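Local coordinates for pre-crRNA processing endonuclease (Streptococcus mutans, PDB 4R0J), which probably cuts CRISPR precursor RNA into crRNA as a Cas5-family endonuclease of subtype I-C, at residues Y12-G17 against D151-E156; N59-V64 against I203-Q208; E63-N68 against E98-F103; G167-L172 against K195-N200. All coordinates share one frame; numbering follows the deposited sequence.

Interaction 1 (Y12-G17 against D151-E156); sequences YARIRG and DEISQE
Tyr-12 lays its ring against Gln-155 in the first turn of helix 155-160: the CA of Gln-155 sits 3.9 Å from the ring centroid, a CH-pi contact over one face. With CG turned beside its own backbone N (chi1 -53°), the ring crosses the Gln-155 side chain at a slant, Tyr-12 OH ending 3.3 Å from Gln-155 CG. Water 1 hydrogen-bonds to this hydroxyl and reaches Gln-155 OE1 weakly, while Gln-155 NE2 is hydrogen-bonded to Glu-159. Behind the ring, Tyr-12 CB packs on Ile-153 CG1. The backbone O of Tyr-12 accepts Ile-153 N at 3.2 Å, and water 2 links Tyr-12 N to Glu-152 OE2; the other oxygen of Glu-152 pairs with Arg-132. Ala-13 faces Glu-152 as a non-hydrogen-bonded antiparallel pair, and its methyl packs on Ile-131 of helix 120-132. Arg-14 and Asp-151 form the hydrogen-bonded pair, exchanging two backbone bonds. A bend at chi3 (52°) folds the arginine back so that it grips the carboxylate side-on: NE meets Asp-151 OD1 at 3.0 Å and NH2 meets OD2 at 2.6 Å, each through a syn lone pair, with the two planes only 13° apart. Ile-153 CG2 lies 3.9 Å above the centre of the guanidinium, and Arg-16 NH2 approaches the opposite face near its rim. The bidentate grip fixes the guanidinium's rotation, and the carboxylate probably offsets much of the positive charge that the neighbouring guanidinium groups of Arg-14 and Arg-16 would otherwise bring together.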
loop_
_atom_site.group_PDB
_atom_site.type_symbol
_atom_site.label_atom_id
_atom_site.label_comp_id
_atom_site.label_asym_id
_atom_site.label_seq_id
_atom_site.Cartn_x
_atom_site.Cartn_y
_atom_site.Cartn_z
ATOM N N TYR A 12 8.873 -5.145 6.540
ATOM C CA TYR A 12 9.239 -4.795 5.175
ATOM C C TYR A 12 8.872 -5.910 4.211
ATOM O O TYR A 12 9.262 -7.065 4.403
ATOM C CB TYR A 12 10.738 -4.501 5.088
ATOM C CG TYR A 12 11.210 -3.466 6.087
ATOM C CD1 TYR A 12 11.561 -3.832 7.376
ATOM C CD2 TYR A 12 11.292 -2.120 5.743
ATOM C CE1 TYR A 12 11.985 -2.899 8.296
ATOM C CE2 TYR A 12 11.722 -1.172 6.663
ATOM C CZ TYR A 12 12.058 -1.570 7.937
ATOM O OH TYR A 12 12.477 -0.659 8.869
ATOM N N ALA A 13 8.155 -5.543 3.159
ATOM C CA ALA A 13 7.706 -6.493 2.153
ATOM C C ALA A 13 8.084 -6.018 0.765
ATOM O O ALA A 13 8.022 -4.826 0.463
ATOM C CB ALA A 13 6.206 -6.677 2.239
ATOM N N ARG A 14 8.483 -6.962 -0.074
ATOM C CA ARG A 14 8.672 -6.692 -1.493
ATOM C C ARG A 14 7.491 -7.269 -2.283
ATOM O O ARG A 14 7.129 -8.434 -2.118
ATOM C CB ARG A 14 10.004 -7.268 -1.974
ATOM C CG ARG A 14 10.188 -7.185 -3.474
ATOM C CD ARG A 14 11.584 -7.580 -3.888
ATOM N NE ARG A 14 11.969 -8.871 -3.341
ATOM C CZ ARG A 14 13.227 -9.239 -3.117
ATOM N NH1 ARG A 14 14.226 -8.405 -3.393
ATOM N NH2 ARG A 14 13.489 -10.439 -2.613
ATOM N N ILE A 15 6.887 -6.437 -3.129
ATOM C CA ILE A 15 5.735 -6.828 -3.943
ATOM C C ILE A 15 6.115 -6.713 -5.403
ATOM O O ILE A 15 6.583 -5.655 -5.834
ATOM C CB ILE A 15 4.547 -5.846 -3.734
ATOM C CG1 ILE A 15 4.361 -5.486 -2.252
ATOM C CG2 ILE A 15 3.286 -6.381 -4.396
ATOM C CD1 ILE A 15 4.077 -6.649 -1.369
ATOM N N ARG A 16 5.924 -7.789 -6.165
ATOM C CA ARG A 16 6.224 -7.776 -7.595
ATOM C C ARG A 16 5.005 -8.193 -8.406
ATOM O O ARG A 16 4.195 -9.010 -7.956
ATOM C CB ARG A 16 7.383 -8.724 -7.907
ATOM C CG ARG A 16 8.741 -8.250 -7.407
ATOM C CD ARG A 16 9.728 -9.413 -7.479
ATOM N NE ARG A 16 11.081 -9.003 -7.120
ATOM C CZ ARG A 16 12.068 -9.851 -6.855
ATOM N NH1 ARG A 16 11.850 -11.160 -6.905
ATOM N NH2 ARG A 16 13.270 -9.393 -6.532
ATOM N N GLY A 17 4.883 -7.654 -9.611
ATOM C CA GLY A 17 3.782 -8.037 -10.478
ATOM C C GLY A 17 4.077 -7.738 -11.922
ATOM O O GLY A 17 4.754 -6.757 -12.234
ATOM N N ASP A 151 7.228 -11.128 -0.935
ATOM C CA ASP A 151 8.213 -11.802 -0.098
ATOM C C ASP A 151 8.785 -10.843 0.951
ATOM O O ASP A 151 8.629 -9.626 0.834
ATOM C CB ASP A 151 9.302 -12.499 -0.931
ATOM C CG ASP A 151 10.251 -11.528 -1.614
ATOM O OD1 ASP A 151 9.779 -10.578 -2.273
ATOM O OD2 ASP A 151 11.483 -11.737 -1.506
ATOM N N GLU A 152 9.387 -11.388 2.001
ATOM C CA GLU A 152 9.903 -10.538 3.068
ATOM C C GLU A 152 11.306 -10.061 2.739
ATOM O O GLU A 152 12.125 -10.816 2.216
ATOM C CB GLU A 152 9.893 -11.254 4.427
ATOM C CG GLU A 152 10.176 -10.307 5.605
ATOM C CD GLU A 152 10.093 -10.981 6.973
ATOM O OE1 GLU A 152 10.822 -11.974 7.194
ATOM O OE2 GLU A 152 9.305 -10.508 7.830
ATOM N N ILE A 153 11.573 -8.793 3.030
ATOM C CA ILE A 153 12.930 -8.274 2.946
ATOM C C ILE A 153 13.334 -7.711 4.300
ATOM O O ILE A 153 12.485 -7.429 5.140
ATOM C CB ILE A 153 13.058 -7.177 1.888
ATOM C CG1 ILE A 153 12.033 -6.073 2.142
ATOM C CG2 ILE A 153 12.879 -7.760 0.496
ATOM C CD1 ILE A 153 12.245 -4.837 1.283
ATOM N N SER A 154 14.636 -7.551 4.502
ATOM C CA SER A 154 15.163 -6.987 5.736
ATOM C C SER A 154 15.159 -5.466 5.642
ATOM O O SER A 154 15.031 -4.909 4.555
ATOM C CB SER A 154 16.591 -7.466 5.961
ATOM O OG SER A 154 17.463 -6.881 5.013
ATOM N N GLN A 155 15.298 -4.797 6.782
ATOM C CA GLN A 155 15.415 -3.345 6.783
ATOM C C GLN A 155 16.618 -2.923 5.945
ATOM O O GLN A 155 16.570 -1.928 5.230
ATOM C CB GLN A 155 15.579 -2.821 8.209
ATOM C CG GLN A 155 15.657 -1.308 8.286
ATOM C CD GLN A 155 15.952 -0.813 9.687
ATOM O OE1 GLN A 155 15.908 -1.579 10.649
ATOM N NE2 GLN A 155 16.257 0.474 9.808
ATOM N N GLU A 156 17.696 -3.694 6.054
ATOM C CA GLU A 156 18.920 -3.442 5.302
ATOM C C GLU A 156 18.623 -3.486 3.813
ATOM O O GLU A 156 19.046 -2.617 3.055
ATOM C CB GLU A 156 19.984 -4.485 5.671
ATOM C CG GLU A 156 21.075 -4.688 4.628
ATOM C CD GLU A 156 22.244 -3.745 4.806
ATOM O OE1 GLU A 156 22.037 -2.515 4.731
ATOM O OE2 GLU A 156 23.374 -4.237 5.025
HETATM O O HOH W 1 13.119 -1.035 11.546
HETATM O O HOH W 2 9.906 -7.496 7.681
#

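Interaction 2 (N59-V64 against I203-Q208); sequences NVITEV and IKFKPQ. With SO4 (sulfate ion), chain B.
Val-64 and Ile-203 form an antiparallel hydrogen-bonded pair where strand 57-66 meets the start of strand 202-215 in the main sheet, next to a classic beta bulge in which Thr-62 and Glu-63 both face Lys-102 of the strand beyond. Val-64 N reaches Ile-203 O at 2.9 Å, and Ile-203 N returns to Val-64 O at 2.8 Å. Beyond them, Phe-205 N still bonds to Thr-62 O at 3.2 Å, but from above the carbonyl plane (49° out of it), as the regular pairing ends. Water 3 then bridges Ile-61 O and Phe-205 O. On one face of the sheet, Glu-63 and Lys-204 run side by side. The lysine is extended until its last torsion (chi4 -60°), which turns NZ to Glu-63 OE2 at 2.9 Å, above the carboxylate plane; the other oxygen, OE1, bonds to Tyr-158 OH. On the other face, CG1 of Val-64 takes the place between its own backbone N and carbonyl carbon (chi1 62°). From there it meets Phe-205 CE2 at the ring edge, 3.5 Å away, while Ile-61 CG2 lies 4.0 Å from Phe-205 CD2. Helix 41-51 covers this face through Leu-44 and Arg-41. Past Pro-207, Gln-208 N donates to sulfate O2 at 2.7 Å, and Arg-41 NH2 and Tyr-181 OH hold the same ion. The salt bridge and tyrosine bond satisfy both oxygens of Glu-63, and the sulfate, though probably from the crystallisation liquor, marks a site able to hold an anion.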
loop_
_atom_site.group_PDB
_atom_site.type_symbol
_atom_site.label_atom_id
_atom_site.label_comp_id
_atom_site.label_asym_id
_atom_site.label_seq_id
_atom_site.Cartn_x
_atom_site.Cartn_y
_atom_site.Cartn_z
ATOM N N ASN A 59 -3.325 -2.138 10.102
ATOM C CA ASN A 59 -2.068 -2.003 9.384
ATOM C C ASN A 59 -1.896 -0.561 8.947
ATOM O O ASN A 59 -2.842 0.060 8.459
ATOM C CB ASN A 59 -2.040 -2.916 8.166
ATOM C CG ASN A 59 -1.847 -4.359 8.539
ATOM O OD1 ASN A 59 -1.083 -4.674 9.447
ATOM N ND2 ASN A 59 -2.558 -5.243 7.860
ATOM N N VAL A 60 -0.695 -0.038 9.147
ATOM C CA VAL A 60 -0.388 1.356 8.848
ATOM C C VAL A 60 0.797 1.365 7.904
ATOM O O VAL A 60 1.898 0.999 8.277
ATOM C CB VAL A 60 -0.052 2.153 10.123
ATOM C CG1 VAL A 60 0.240 3.617 9.783
ATOM C CG2 VAL A 60 -1.197 2.054 11.133
ATOM N N ILE A 61 0.541 1.747 6.660
ATOM C CA ILE A 61 1.586 1.801 5.643
ATOM C C ILE A 61 2.225 3.173 5.744
ATOM O O ILE A 61 1.539 4.190 5.643
ATOM C CB ILE A 61 0.985 1.594 4.239
ATOM C CG1 ILE A 61 0.533 0.137 4.042
ATOM C CG2 ILE A 61 1.995 1.957 3.164
ATOM C CD1 ILE A 61 -0.671 -0.277 4.856
ATOM N N THR A 62 3.531 3.210 5.978
ATOM C CA THR A 62 4.211 4.498 6.138
ATOM C C THR A 62 5.044 4.960 4.936
ATOM O O THR A 62 5.208 6.167 4.742
ATOM C CB THR A 62 5.069 4.552 7.423
ATOM O OG1 THR A 62 6.114 3.575 7.351
ATOM C CG2 THR A 62 4.200 4.281 8.652
ATOM N N GLU A 63 5.590 4.026 4.159
ATOM C CA GLU A 63 6.433 4.397 3.003
ATOM C C GLU A 63 6.445 3.288 1.957
ATOM O O GLU A 63 6.341 2.107 2.291
ATOM C CB GLU A 63 7.874 4.708 3.444
ATOM C CG GLU A 63 8.741 5.425 2.394
ATOM C CD GLU A 63 10.150 5.723 2.890
ATOM O OE1 GLU A 63 10.855 4.779 3.309
ATOM O OE2 GLU A 63 10.554 6.906 2.863
ATOM N N VAL A 64 6.560 3.664 0.689
ATOM C CA VAL A 64 6.766 2.684 -0.364
ATOM C C VAL A 64 7.927 3.145 -1.244
ATOM O O VAL A 64 8.113 4.344 -1.459
ATOM C CB VAL A 64 5.496 2.445 -1.230
ATOM C CG1 VAL A 64 5.062 3.720 -1.964
ATOM C CG2 VAL A 64 5.730 1.314 -2.229
ATOM N N ILE A 203 7.956 7.158 -1.554
ATOM C CA ILE A 203 6.761 7.944 -1.291
ATOM C C ILE A 203 6.317 7.669 0.139
ATOM O O ILE A 203 6.137 6.510 0.527
ATOM C CB ILE A 203 5.621 7.548 -2.251
ATOM C CG1 ILE A 203 6.034 7.808 -3.697
ATOM C CG2 ILE A 203 4.325 8.304 -1.908
ATOM C CD1 ILE A 203 5.068 7.190 -4.711
ATOM N N LYS A 204 6.151 8.736 0.916
ATOM C CA LYS A 204 5.636 8.633 2.271
ATOM C C LYS A 204 4.141 8.904 2.250
ATOM O O LYS A 204 3.642 9.624 1.381
ATOM C CB LYS A 204 6.328 9.643 3.187
ATOM C CG LYS A 204 7.833 9.488 3.276
ATOM C CD LYS A 204 8.401 10.516 4.239
ATOM C CE LYS A 204 9.916 10.432 4.303
ATOM N NZ LYS A 204 10.349 9.085 4.768
ATOM N N PHE A 205 3.419 8.308 3.189
ATOM C CA PHE A 205 1.980 8.485 3.237
ATOM C C PHE A 205 1.567 9.188 4.509
ATOM O O PHE A 205 1.874 8.725 5.606
ATOM C CB PHE A 205 1.248 7.140 3.080
ATOM C CG PHE A 205 1.447 6.521 1.737
ATOM C CD1 PHE A 205 0.663 6.901 0.664
ATOM C CD2 PHE A 205 2.471 5.610 1.526
ATOM C CE1 PHE A 205 0.864 6.362 -0.587
ATOM C CE2 PHE A 205 2.682 5.063 0.274
ATOM C CZ PHE A 205 1.885 5.443 -0.792
ATOM N N LYS A 206 0.888 10.320 4.350
ATOM C CA LYS A 206 0.453 11.122 5.483
ATOM C C LYS A 206 -0.868 10.589 6.018
ATOM O O LYS A 206 -1.584 9.876 5.317
ATOM C CB LYS A 206 0.314 12.594 5.079
ATOM C CG LYS A 206 -0.808 12.871 4.082
ATOM C CD LYS A 206 -0.409 13.945 3.064
ATOM C CE LYS A 206 -0.176 15.297 3.714
ATOM N NZ LYS A 206 0.282 16.327 2.728
ATOM N N PRO A 207 -1.181 10.915 7.275
ATOM C CA PRO A 207 -2.465 10.512 7.847
ATOM C C PRO A 207 -3.602 11.108 7.041
ATOM O O PRO A 207 -3.459 12.169 6.434
ATOM C CB PRO A 207 -2.444 11.144 9.243
ATOM C CG PRO A 207 -1.001 11.359 9.549
ATOM C CD PRO A 207 -0.348 11.660 8.235
ATOM N N GLN A 208 -4.737 10.431 7.056
ATOM C CA GLN A 208 -5.911 10.887 6.343
ATOM C C GLN A 208 -6.276 12.320 6.713
ATOM O O GLN A 208 -6.708 13.098 5.864
ATOM C CB GLN A 208 -7.072 9.967 6.683
ATOM C CG GLN A 208 -8.098 9.867 5.609
ATOM C CD GLN A 208 -9.255 9.008 6.046
ATOM O OE1 GLN A 208 -10.004 9.378 6.946
ATOM N NE2 GLN A 208 -9.396 7.847 5.425
HETATM S S SO4 B . -5.032 7.159 8.858
HETATM O O1 SO4 B . -5.711 8.113 9.731
HETATM O O2 SO4 B . -4.554 7.857 7.665
HETATM O O3 SO4 B . -3.895 6.576 9.566
HETATM O O4 SO4 B . -5.962 6.094 8.478
HETATM O O HOH W 3 -0.093 6.473 6.419
#

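Interaction 3 (E63-N68 against E98-F103); sequences EVKVVN and EYLVKF
Val-67 CG2 against Leu-100 CG, 3.6 Å apart, and Val-64 CG2 against Tyr-99 CB, 3.7 Å apart, make the close-packed part of this antiparallel pairing, on opposite faces of it. Val-64 CG2 also lies 4.0 Å from Val-101 CG2. The Tyr-99 ring points the same way and presents its edge to Val-66 CA. On the other face, CG1 of Val-67 lies anti to the backbone N (chi1 174°), which puts CG2 beside that N and against Leu-100, the two side chains crossing at about a right angle. The backbone bonds here are short: Lys-65 N donates to Leu-100 O at 2.7 Å, and Val-67 N to Glu-98 O at 3.0 Å. The ends differ. At one, Glu-63 N bonds only weakly to Lys-102 O (3.4 Å). At the other, water mediates: water 4 accepts from Asn-68 N and Glu-98 N, and water 6 joins Asn-68 ND2 to Glu-98 OE1. Asn-68 ND2 also holds Asp-96 O. Within the fold, Leu-44 of helix 41-51 lies over Val-64 and Val-101, while Lys-65 NZ hydrogen-bonds to Tyr-158 O of helix 155-160 and makes a cation-pi contact with that ring. Strand 11-17 flanks strand 97-107, and strand 202-215 flanks strand 57-66.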
loop_
_atom_site.group_PDB
_atom_site.type_symbol
_atom_site.label_atom_id
_atom_site.label_comp_id
_atom_site.label_asym_id
_atom_site.label_seq_id
_atom_site.Cartn_x
_atom_site.Cartn_y
_atom_site.Cartn_z
ATOM N N GLU A 63 5.590 4.026 4.159
ATOM C CA GLU A 63 6.433 4.397 3.003
ATOM C C GLU A 63 6.445 3.288 1.957
ATOM O O GLU A 63 6.341 2.107 2.291
ATOM C CB GLU A 63 7.874 4.708 3.444
ATOM C CG GLU A 63 8.741 5.425 2.394
ATOM C CD GLU A 63 10.150 5.723 2.890
ATOM O OE1 GLU A 63 10.855 4.779 3.309
ATOM O OE2 GLU A 63 10.554 6.906 2.863
ATOM N N VAL A 64 6.560 3.664 0.689
ATOM C CA VAL A 64 6.766 2.684 -0.364
ATOM C C VAL A 64 7.927 3.145 -1.244
ATOM O O VAL A 64 8.113 4.344 -1.459
ATOM C CB VAL A 64 5.496 2.445 -1.230
ATOM C CG1 VAL A 64 5.062 3.720 -1.964
ATOM C CG2 VAL A 64 5.730 1.314 -2.229
ATOM N N LYS A 65 8.738 2.196 -1.699
ATOM C CA LYS A 65 9.781 2.523 -2.674
ATOM C C LYS A 65 9.396 1.901 -4.014
ATOM O O LYS A 65 9.034 0.713 -4.089
ATOM C CB LYS A 65 11.155 2.049 -2.200
ATOM C CG LYS A 65 11.629 2.767 -0.943
ATOM C CD LYS A 65 13.072 2.441 -0.607
ATOM C CE LYS A 65 13.518 3.163 0.655
ATOM N NZ LYS A 65 14.892 2.763 1.060
ATOM N N VAL A 66 9.421 2.729 -5.058
ATOM C CA VAL A 66 9.120 2.310 -6.421
ATOM C C VAL A 66 10.449 1.926 -7.053
ATOM O O VAL A 66 11.308 2.783 -7.279
ATOM C CB VAL A 66 8.502 3.462 -7.194
ATOM C CG1 VAL A 66 8.239 3.083 -8.654
ATOM C CG2 VAL A 66 7.220 3.930 -6.490
ATOM N N VAL A 67 10.643 0.635 -7.291
ATOM C CA VAL A 67 11.967 0.157 -7.702
ATOM C C VAL A 67 12.226 0.289 -9.196
ATOM O O VAL A 67 13.337 0.641 -9.636
ATOM C CB VAL A 67 12.149 -1.305 -7.292
ATOM C CG1 VAL A 67 13.467 -1.854 -7.838
ATOM C CG2 VAL A 67 12.090 -1.428 -5.761
ATOM N N ASN A 68 11.205 -0.015 -9.985
ATOM C CA ASN A 68 11.340 -0.044 -11.443
ATOM C C ASN A 68 10.817 1.198 -12.132
ATOM O O ASN A 68 9.890 1.837 -11.641
ATOM C CB ASN A 68 10.594 -1.247 -12.020
ATOM C CG ASN A 68 11.200 -2.567 -11.595
ATOM O OD1 ASN A 68 12.317 -2.611 -11.088
ATOM N ND2 ASN A 68 10.460 -3.651 -11.791
ATOM N N GLU A 98 7.684 -3.350 -9.162
ATOM C CA GLU A 98 8.256 -3.836 -7.921
ATOM C C GLU A 98 8.184 -2.724 -6.895
ATOM O O GLU A 98 8.652 -1.600 -7.147
ATOM C CB GLU A 98 9.713 -4.292 -8.129
ATOM C CG GLU A 98 10.387 -4.641 -6.820
ATOM C CD GLU A 98 11.741 -5.285 -7.001
ATOM O OE1 GLU A 98 11.992 -5.874 -8.074
ATOM O OE2 GLU A 98 12.547 -5.200 -6.054
ATOM N N TYR A 99 7.574 -3.017 -5.748
ATOM C CA TYR A 99 7.461 -2.046 -4.670
ATOM C C TYR A 99 8.035 -2.644 -3.405
ATOM O O TYR A 99 7.888 -3.837 -3.150
ATOM C CB TYR A 99 5.988 -1.652 -4.446
ATOM C CG TYR A 99 5.334 -1.192 -5.715
ATOM C CD1 TYR A 99 5.719 0.005 -6.313
ATOM C CD2 TYR A 99 4.345 -1.946 -6.326
ATOM C CE1 TYR A 99 5.150 0.434 -7.492
ATOM C CE2 TYR A 99 3.766 -1.528 -7.512
ATOM C CZ TYR A 99 4.160 -0.326 -8.078
ATOM O OH TYR A 99 3.595 0.095 -9.248
ATOM N N LEU A 100 8.733 -1.815 -2.643
ATOM C CA LEU A 100 9.170 -2.181 -1.301
ATOM C C LEU A 100 8.308 -1.380 -0.337
ATOM O O LEU A 100 8.215 -0.155 -0.445
ATOM C CB LEU A 100 10.647 -1.846 -1.111
ATOM C CG LEU A 100 11.601 -2.235 -2.247
ATOM C CD1 LEU A 100 13.043 -1.812 -1.913
ATOM C CD2 LEU A 100 11.518 -3.737 -2.535
ATOM N N VAL A 101 7.658 -2.071 0.596
ATOM C CA VAL A 101 6.710 -1.415 1.486
ATOM C C VAL A 101 7.161 -1.505 2.935
ATOM O O VAL A 101 7.570 -2.566 3.406
ATOM C CB VAL A 101 5.303 -2.016 1.361
ATOM C CG1 VAL A 101 4.348 -1.256 2.261
ATOM C CG2 VAL A 101 4.832 -1.930 -0.087
ATOM N N LYS A 102 7.109 -0.371 3.624
ATOM C CA LYS A 102 7.407 -0.315 5.052
ATOM C C LYS A 102 6.107 -0.041 5.797
ATOM O O LYS A 102 5.379 0.912 5.484
ATOM C CB LYS A 102 8.430 0.784 5.329
ATOM C CG LYS A 102 8.738 1.020 6.797
ATOM C CD LYS A 102 9.741 2.167 6.983
ATOM C CE LYS A 102 9.923 2.505 8.456
ATOM N NZ LYS A 102 10.847 3.674 8.643
ATOM N N PHE A 103 5.802 -0.885 6.775
ATOM C CA PHE A 103 4.537 -0.767 7.479
ATOM C C PHE A 103 4.651 -1.338 8.882
ATOM O O PHE A 103 5.630 -2.004 9.229
ATOM C CB PHE A 103 3.401 -1.455 6.700
ATOM C CG PHE A 103 3.516 -2.951 6.643
ATOM C CD1 PHE A 103 4.363 -3.566 5.734
ATOM C CD2 PHE A 103 2.768 -3.745 7.506
ATOM C CE1 PHE A 103 4.461 -4.953 5.685
ATOM C CE2 PHE A 103 2.865 -5.131 7.461
ATOM C CZ PHE A 103 3.705 -5.731 6.548
HETATM O O HOH W 4 8.171 -0.492 -9.747
HETATM O O HOH W 5 13.986 -4.690 -10.490
HETATM O O HOH W 6 11.180 -6.512 -10.669
#

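Interaction 4 (G167-L172 against K195-N200); sequences GVTIDL and KTVMEN
Thr-196 and Leu-172 meet near one end of this pairing in a beta hairpin, strands 169-179 and 191-199, at the rim of the main sheet; the segment axes run at 159°, close to antiparallel. Thr-196 O accepts Leu-172 N at 2.8 Å, and the threonine methyl CG2 touches Leu-172 CB at 3.9 Å. Water 8 spans Asp-171 OD1 and, weakly, Thr-196 N; the same OD1 also accepts Gly-173 N. Val-197 lies on the exposed face, where its CG1 comes 3.6 Å from Thr-169 CG2. Met-198, a selenomethionine, exchanges two backbone bonds with Ile-170, and its N reaches Ile-170 O at 2.8 Å. Its side chain leaves extended and bends at chi3 (62°), which brings the terminal CE to 3.7 Å from Ile-170 CD1, while Leu-172 CD1 covers its CB. This apolar side faces Ile-203 of the next strand. Glu-199 runs alongside Thr-169, whose OG1 sits 3.3 Å from Glu-199 CG. Asn-200 ends the ladder: its N bonds to Val-168 O, and its amide OD1 accepts the backbone N of Gly-167 at 2.8 Å, tilted 30° from the amide's carbonyl plane.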
loop_
_atom_site.group_PDB
_atom_site.type_symbol
_atom_site.label_atom_id
_atom_site.label_comp_id
_atom_site.label_asym_id
_atom_site.label_seq_id
_atom_site.Cartn_x
_atom_site.Cartn_y
_atom_site.Cartn_z
ATOM N N GLY A 167 18.000 9.624 -7.118
ATOM C CA GLY A 167 18.698 10.747 -7.735
ATOM C C GLY A 167 17.775 11.904 -8.092
ATOM O O GLY A 167 18.217 13.054 -8.238
ATOM N N VAL A 168 16.487 11.607 -8.235
ATOM C CA VAL A 168 15.520 12.652 -8.560
ATOM C C VAL A 168 14.331 12.683 -7.605
ATOM O O VAL A 168 13.984 11.689 -6.952
ATOM C CB VAL A 168 14.997 12.539 -10.020
ATOM C CG1 VAL A 168 16.141 12.749 -11.021
ATOM C CG2 VAL A 168 14.297 11.199 -10.250
ATOM N N THR A 169 13.703 13.847 -7.536
ATOM C CA THR A 169 12.463 14.001 -6.795
ATOM C C THR A 169 11.390 14.459 -7.776
ATOM O O THR A 169 11.612 15.389 -8.568
ATOM C CB THR A 169 12.632 15.000 -5.654
ATOM O OG1 THR A 169 13.588 14.485 -4.721
ATOM C CG2 THR A 169 11.301 15.226 -4.938
ATOM N N ILE A 170 10.245 13.780 -7.753
ATOM C CA ILE A 170 9.231 13.924 -8.782
ATOM C C ILE A 170 7.864 14.187 -8.182
ATOM O O ILE A 170 7.422 13.460 -7.281
ATOM C CB ILE A 170 9.132 12.640 -9.631
ATOM C CG1 ILE A 170 10.467 12.384 -10.345
ATOM C CG2 ILE A 170 8.021 12.746 -10.633
ATOM C CD1 ILE A 170 10.441 11.181 -11.252
ATOM N N ASP A 171 7.195 15.223 -8.679
ATOM C CA ASP A 171 5.799 15.466 -8.301
ATOM C C ASP A 171 4.887 14.562 -9.124
ATOM O O ASP A 171 4.800 14.692 -10.344
ATOM C CB ASP A 171 5.468 16.941 -8.546
ATOM C CG ASP A 171 4.028 17.287 -8.205
ATOM O OD1 ASP A 171 3.312 16.435 -7.628
ATOM O OD2 ASP A 171 3.620 18.435 -8.501
ATOM N N LEU A 172 4.203 13.640 -8.446
ATOM C CA LEU A 172 3.306 12.714 -9.138
ATOM C C LEU A 172 1.873 13.227 -9.193
ATOM O O LEU A 172 0.978 12.551 -9.708
ATOM C CB LEU A 172 3.358 11.341 -8.469
ATOM C CG LEU A 172 4.725 10.658 -8.589
ATOM C CD1 LEU A 172 4.732 9.330 -7.835
ATOM C CD2 LEU A 172 5.113 10.474 -10.052
ATOM N N LYS A 195 -1.410 15.408 -2.323
ATOM C CA LYS A 195 -0.246 15.710 -3.152
ATOM C C LYS A 195 0.718 14.558 -2.973
ATOM O O LYS A 195 0.933 14.088 -1.854
ATOM C CB LYS A 195 0.413 17.010 -2.704
ATOM C CG LYS A 195 -0.424 18.248 -2.908
ATOM C CD LYS A 195 0.438 19.491 -2.676
ATOM C CE LYS A 195 -0.360 20.769 -2.839
ATOM N NZ LYS A 195 0.531 21.965 -2.726
ATOM N N THR A 196 1.280 14.072 -4.070
ATOM C CA THR A 196 2.140 12.894 -4.009
ATOM C C THR A 196 3.522 13.216 -4.563
ATOM O O THR A 196 3.653 13.547 -5.735
ATOM C CB THR A 196 1.531 11.747 -4.815
ATOM O OG1 THR A 196 0.244 11.421 -4.265
ATOM C CG2 THR A 196 2.424 10.517 -4.755
ATOM N N VAL A 197 4.543 13.127 -3.714
ATOM C CA VAL A 197 5.922 13.421 -4.140
ATOM C C VAL A 197 6.759 12.154 -3.951
ATOM O O VAL A 197 6.715 11.509 -2.900
ATOM C CB VAL A 197 6.522 14.575 -3.330
ATOM C CG1 VAL A 197 8.009 14.747 -3.644
ATOM C CG2 VAL A 197 5.751 15.873 -3.589
HETATM N N MSE A 198 7.511 11.788 -4.980
HETATM C CA MSE A 198 8.381 10.626 -4.904
HETATM C C MSE A 198 9.822 11.132 -4.878
HETATM O O MSE A 198 10.300 11.694 -5.846
HETATM C CB MSE A 198 8.154 9.709 -6.107
HETATM C CG MSE A 198 9.028 8.454 -6.127
HETATM SE SE MSE A 198 8.587 7.273 -7.627
HETATM C CE MSE A 198 9.027 8.520 -9.090
ATOM N N GLU A 199 10.473 10.933 -3.740
ATOM C CA GLU A 199 11.807 11.433 -3.481
ATOM C C GLU A 199 12.795 10.266 -3.492
ATOM O O GLU A 199 12.763 9.394 -2.605
ATOM C CB GLU A 199 11.837 12.134 -2.128
ATOM C CG GLU A 199 13.157 12.847 -1.840
ATOM C CD GLU A 199 13.110 13.650 -0.552
ATOM O OE1 GLU A 199 12.506 13.171 0.436
ATOM O OE2 GLU A 199 13.658 14.767 -0.533
ATOM N N ASN A 200 13.652 10.250 -4.508
ATOM C CA ASN A 200 14.596 9.155 -4.725
ATOM C C ASN A 200 13.905 7.800 -4.743
ATOM O O ASN A 200 14.442 6.805 -4.244
ATOM C CB ASN A 200 15.700 9.194 -3.677
ATOM C CG ASN A 200 16.526 10.447 -3.780
ATOM O OD1 ASN A 200 16.906 10.863 -4.882
ATOM N ND2 ASN A 200 16.783 11.081 -2.646
HETATM O O HOH W 7 11.906 9.832 -7.226
HETATM O O HOH W 8 1.406 16.900 -5.688
#

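From the N terminus, strand 11-17 is met by residues 151-156, so interaction 1 closes a loop of 133 residues. Interaction 3 falls wholly within that loop, bringing 63-68 back to 98-103. Interaction 2 starts on the same strand as interaction 3, sharing Glu-63 and Val-64, but closes only at 203-208; it therefore crosses interaction 1. Interaction 4, a short hairpin, follows interaction 1 in series and lies inside the span of interaction 2. All reach one antiparallel sheet: backbone bonds of Ala-13 with Val-101 and Ile-15 with Tyr-99 join interactions 1 and 3, and beyond 202-215 the sheet continues through 191-199 to the outermost strand 169-179, Ile-203 packing on Met-198 and Leu-172 between interactions 2 and 4.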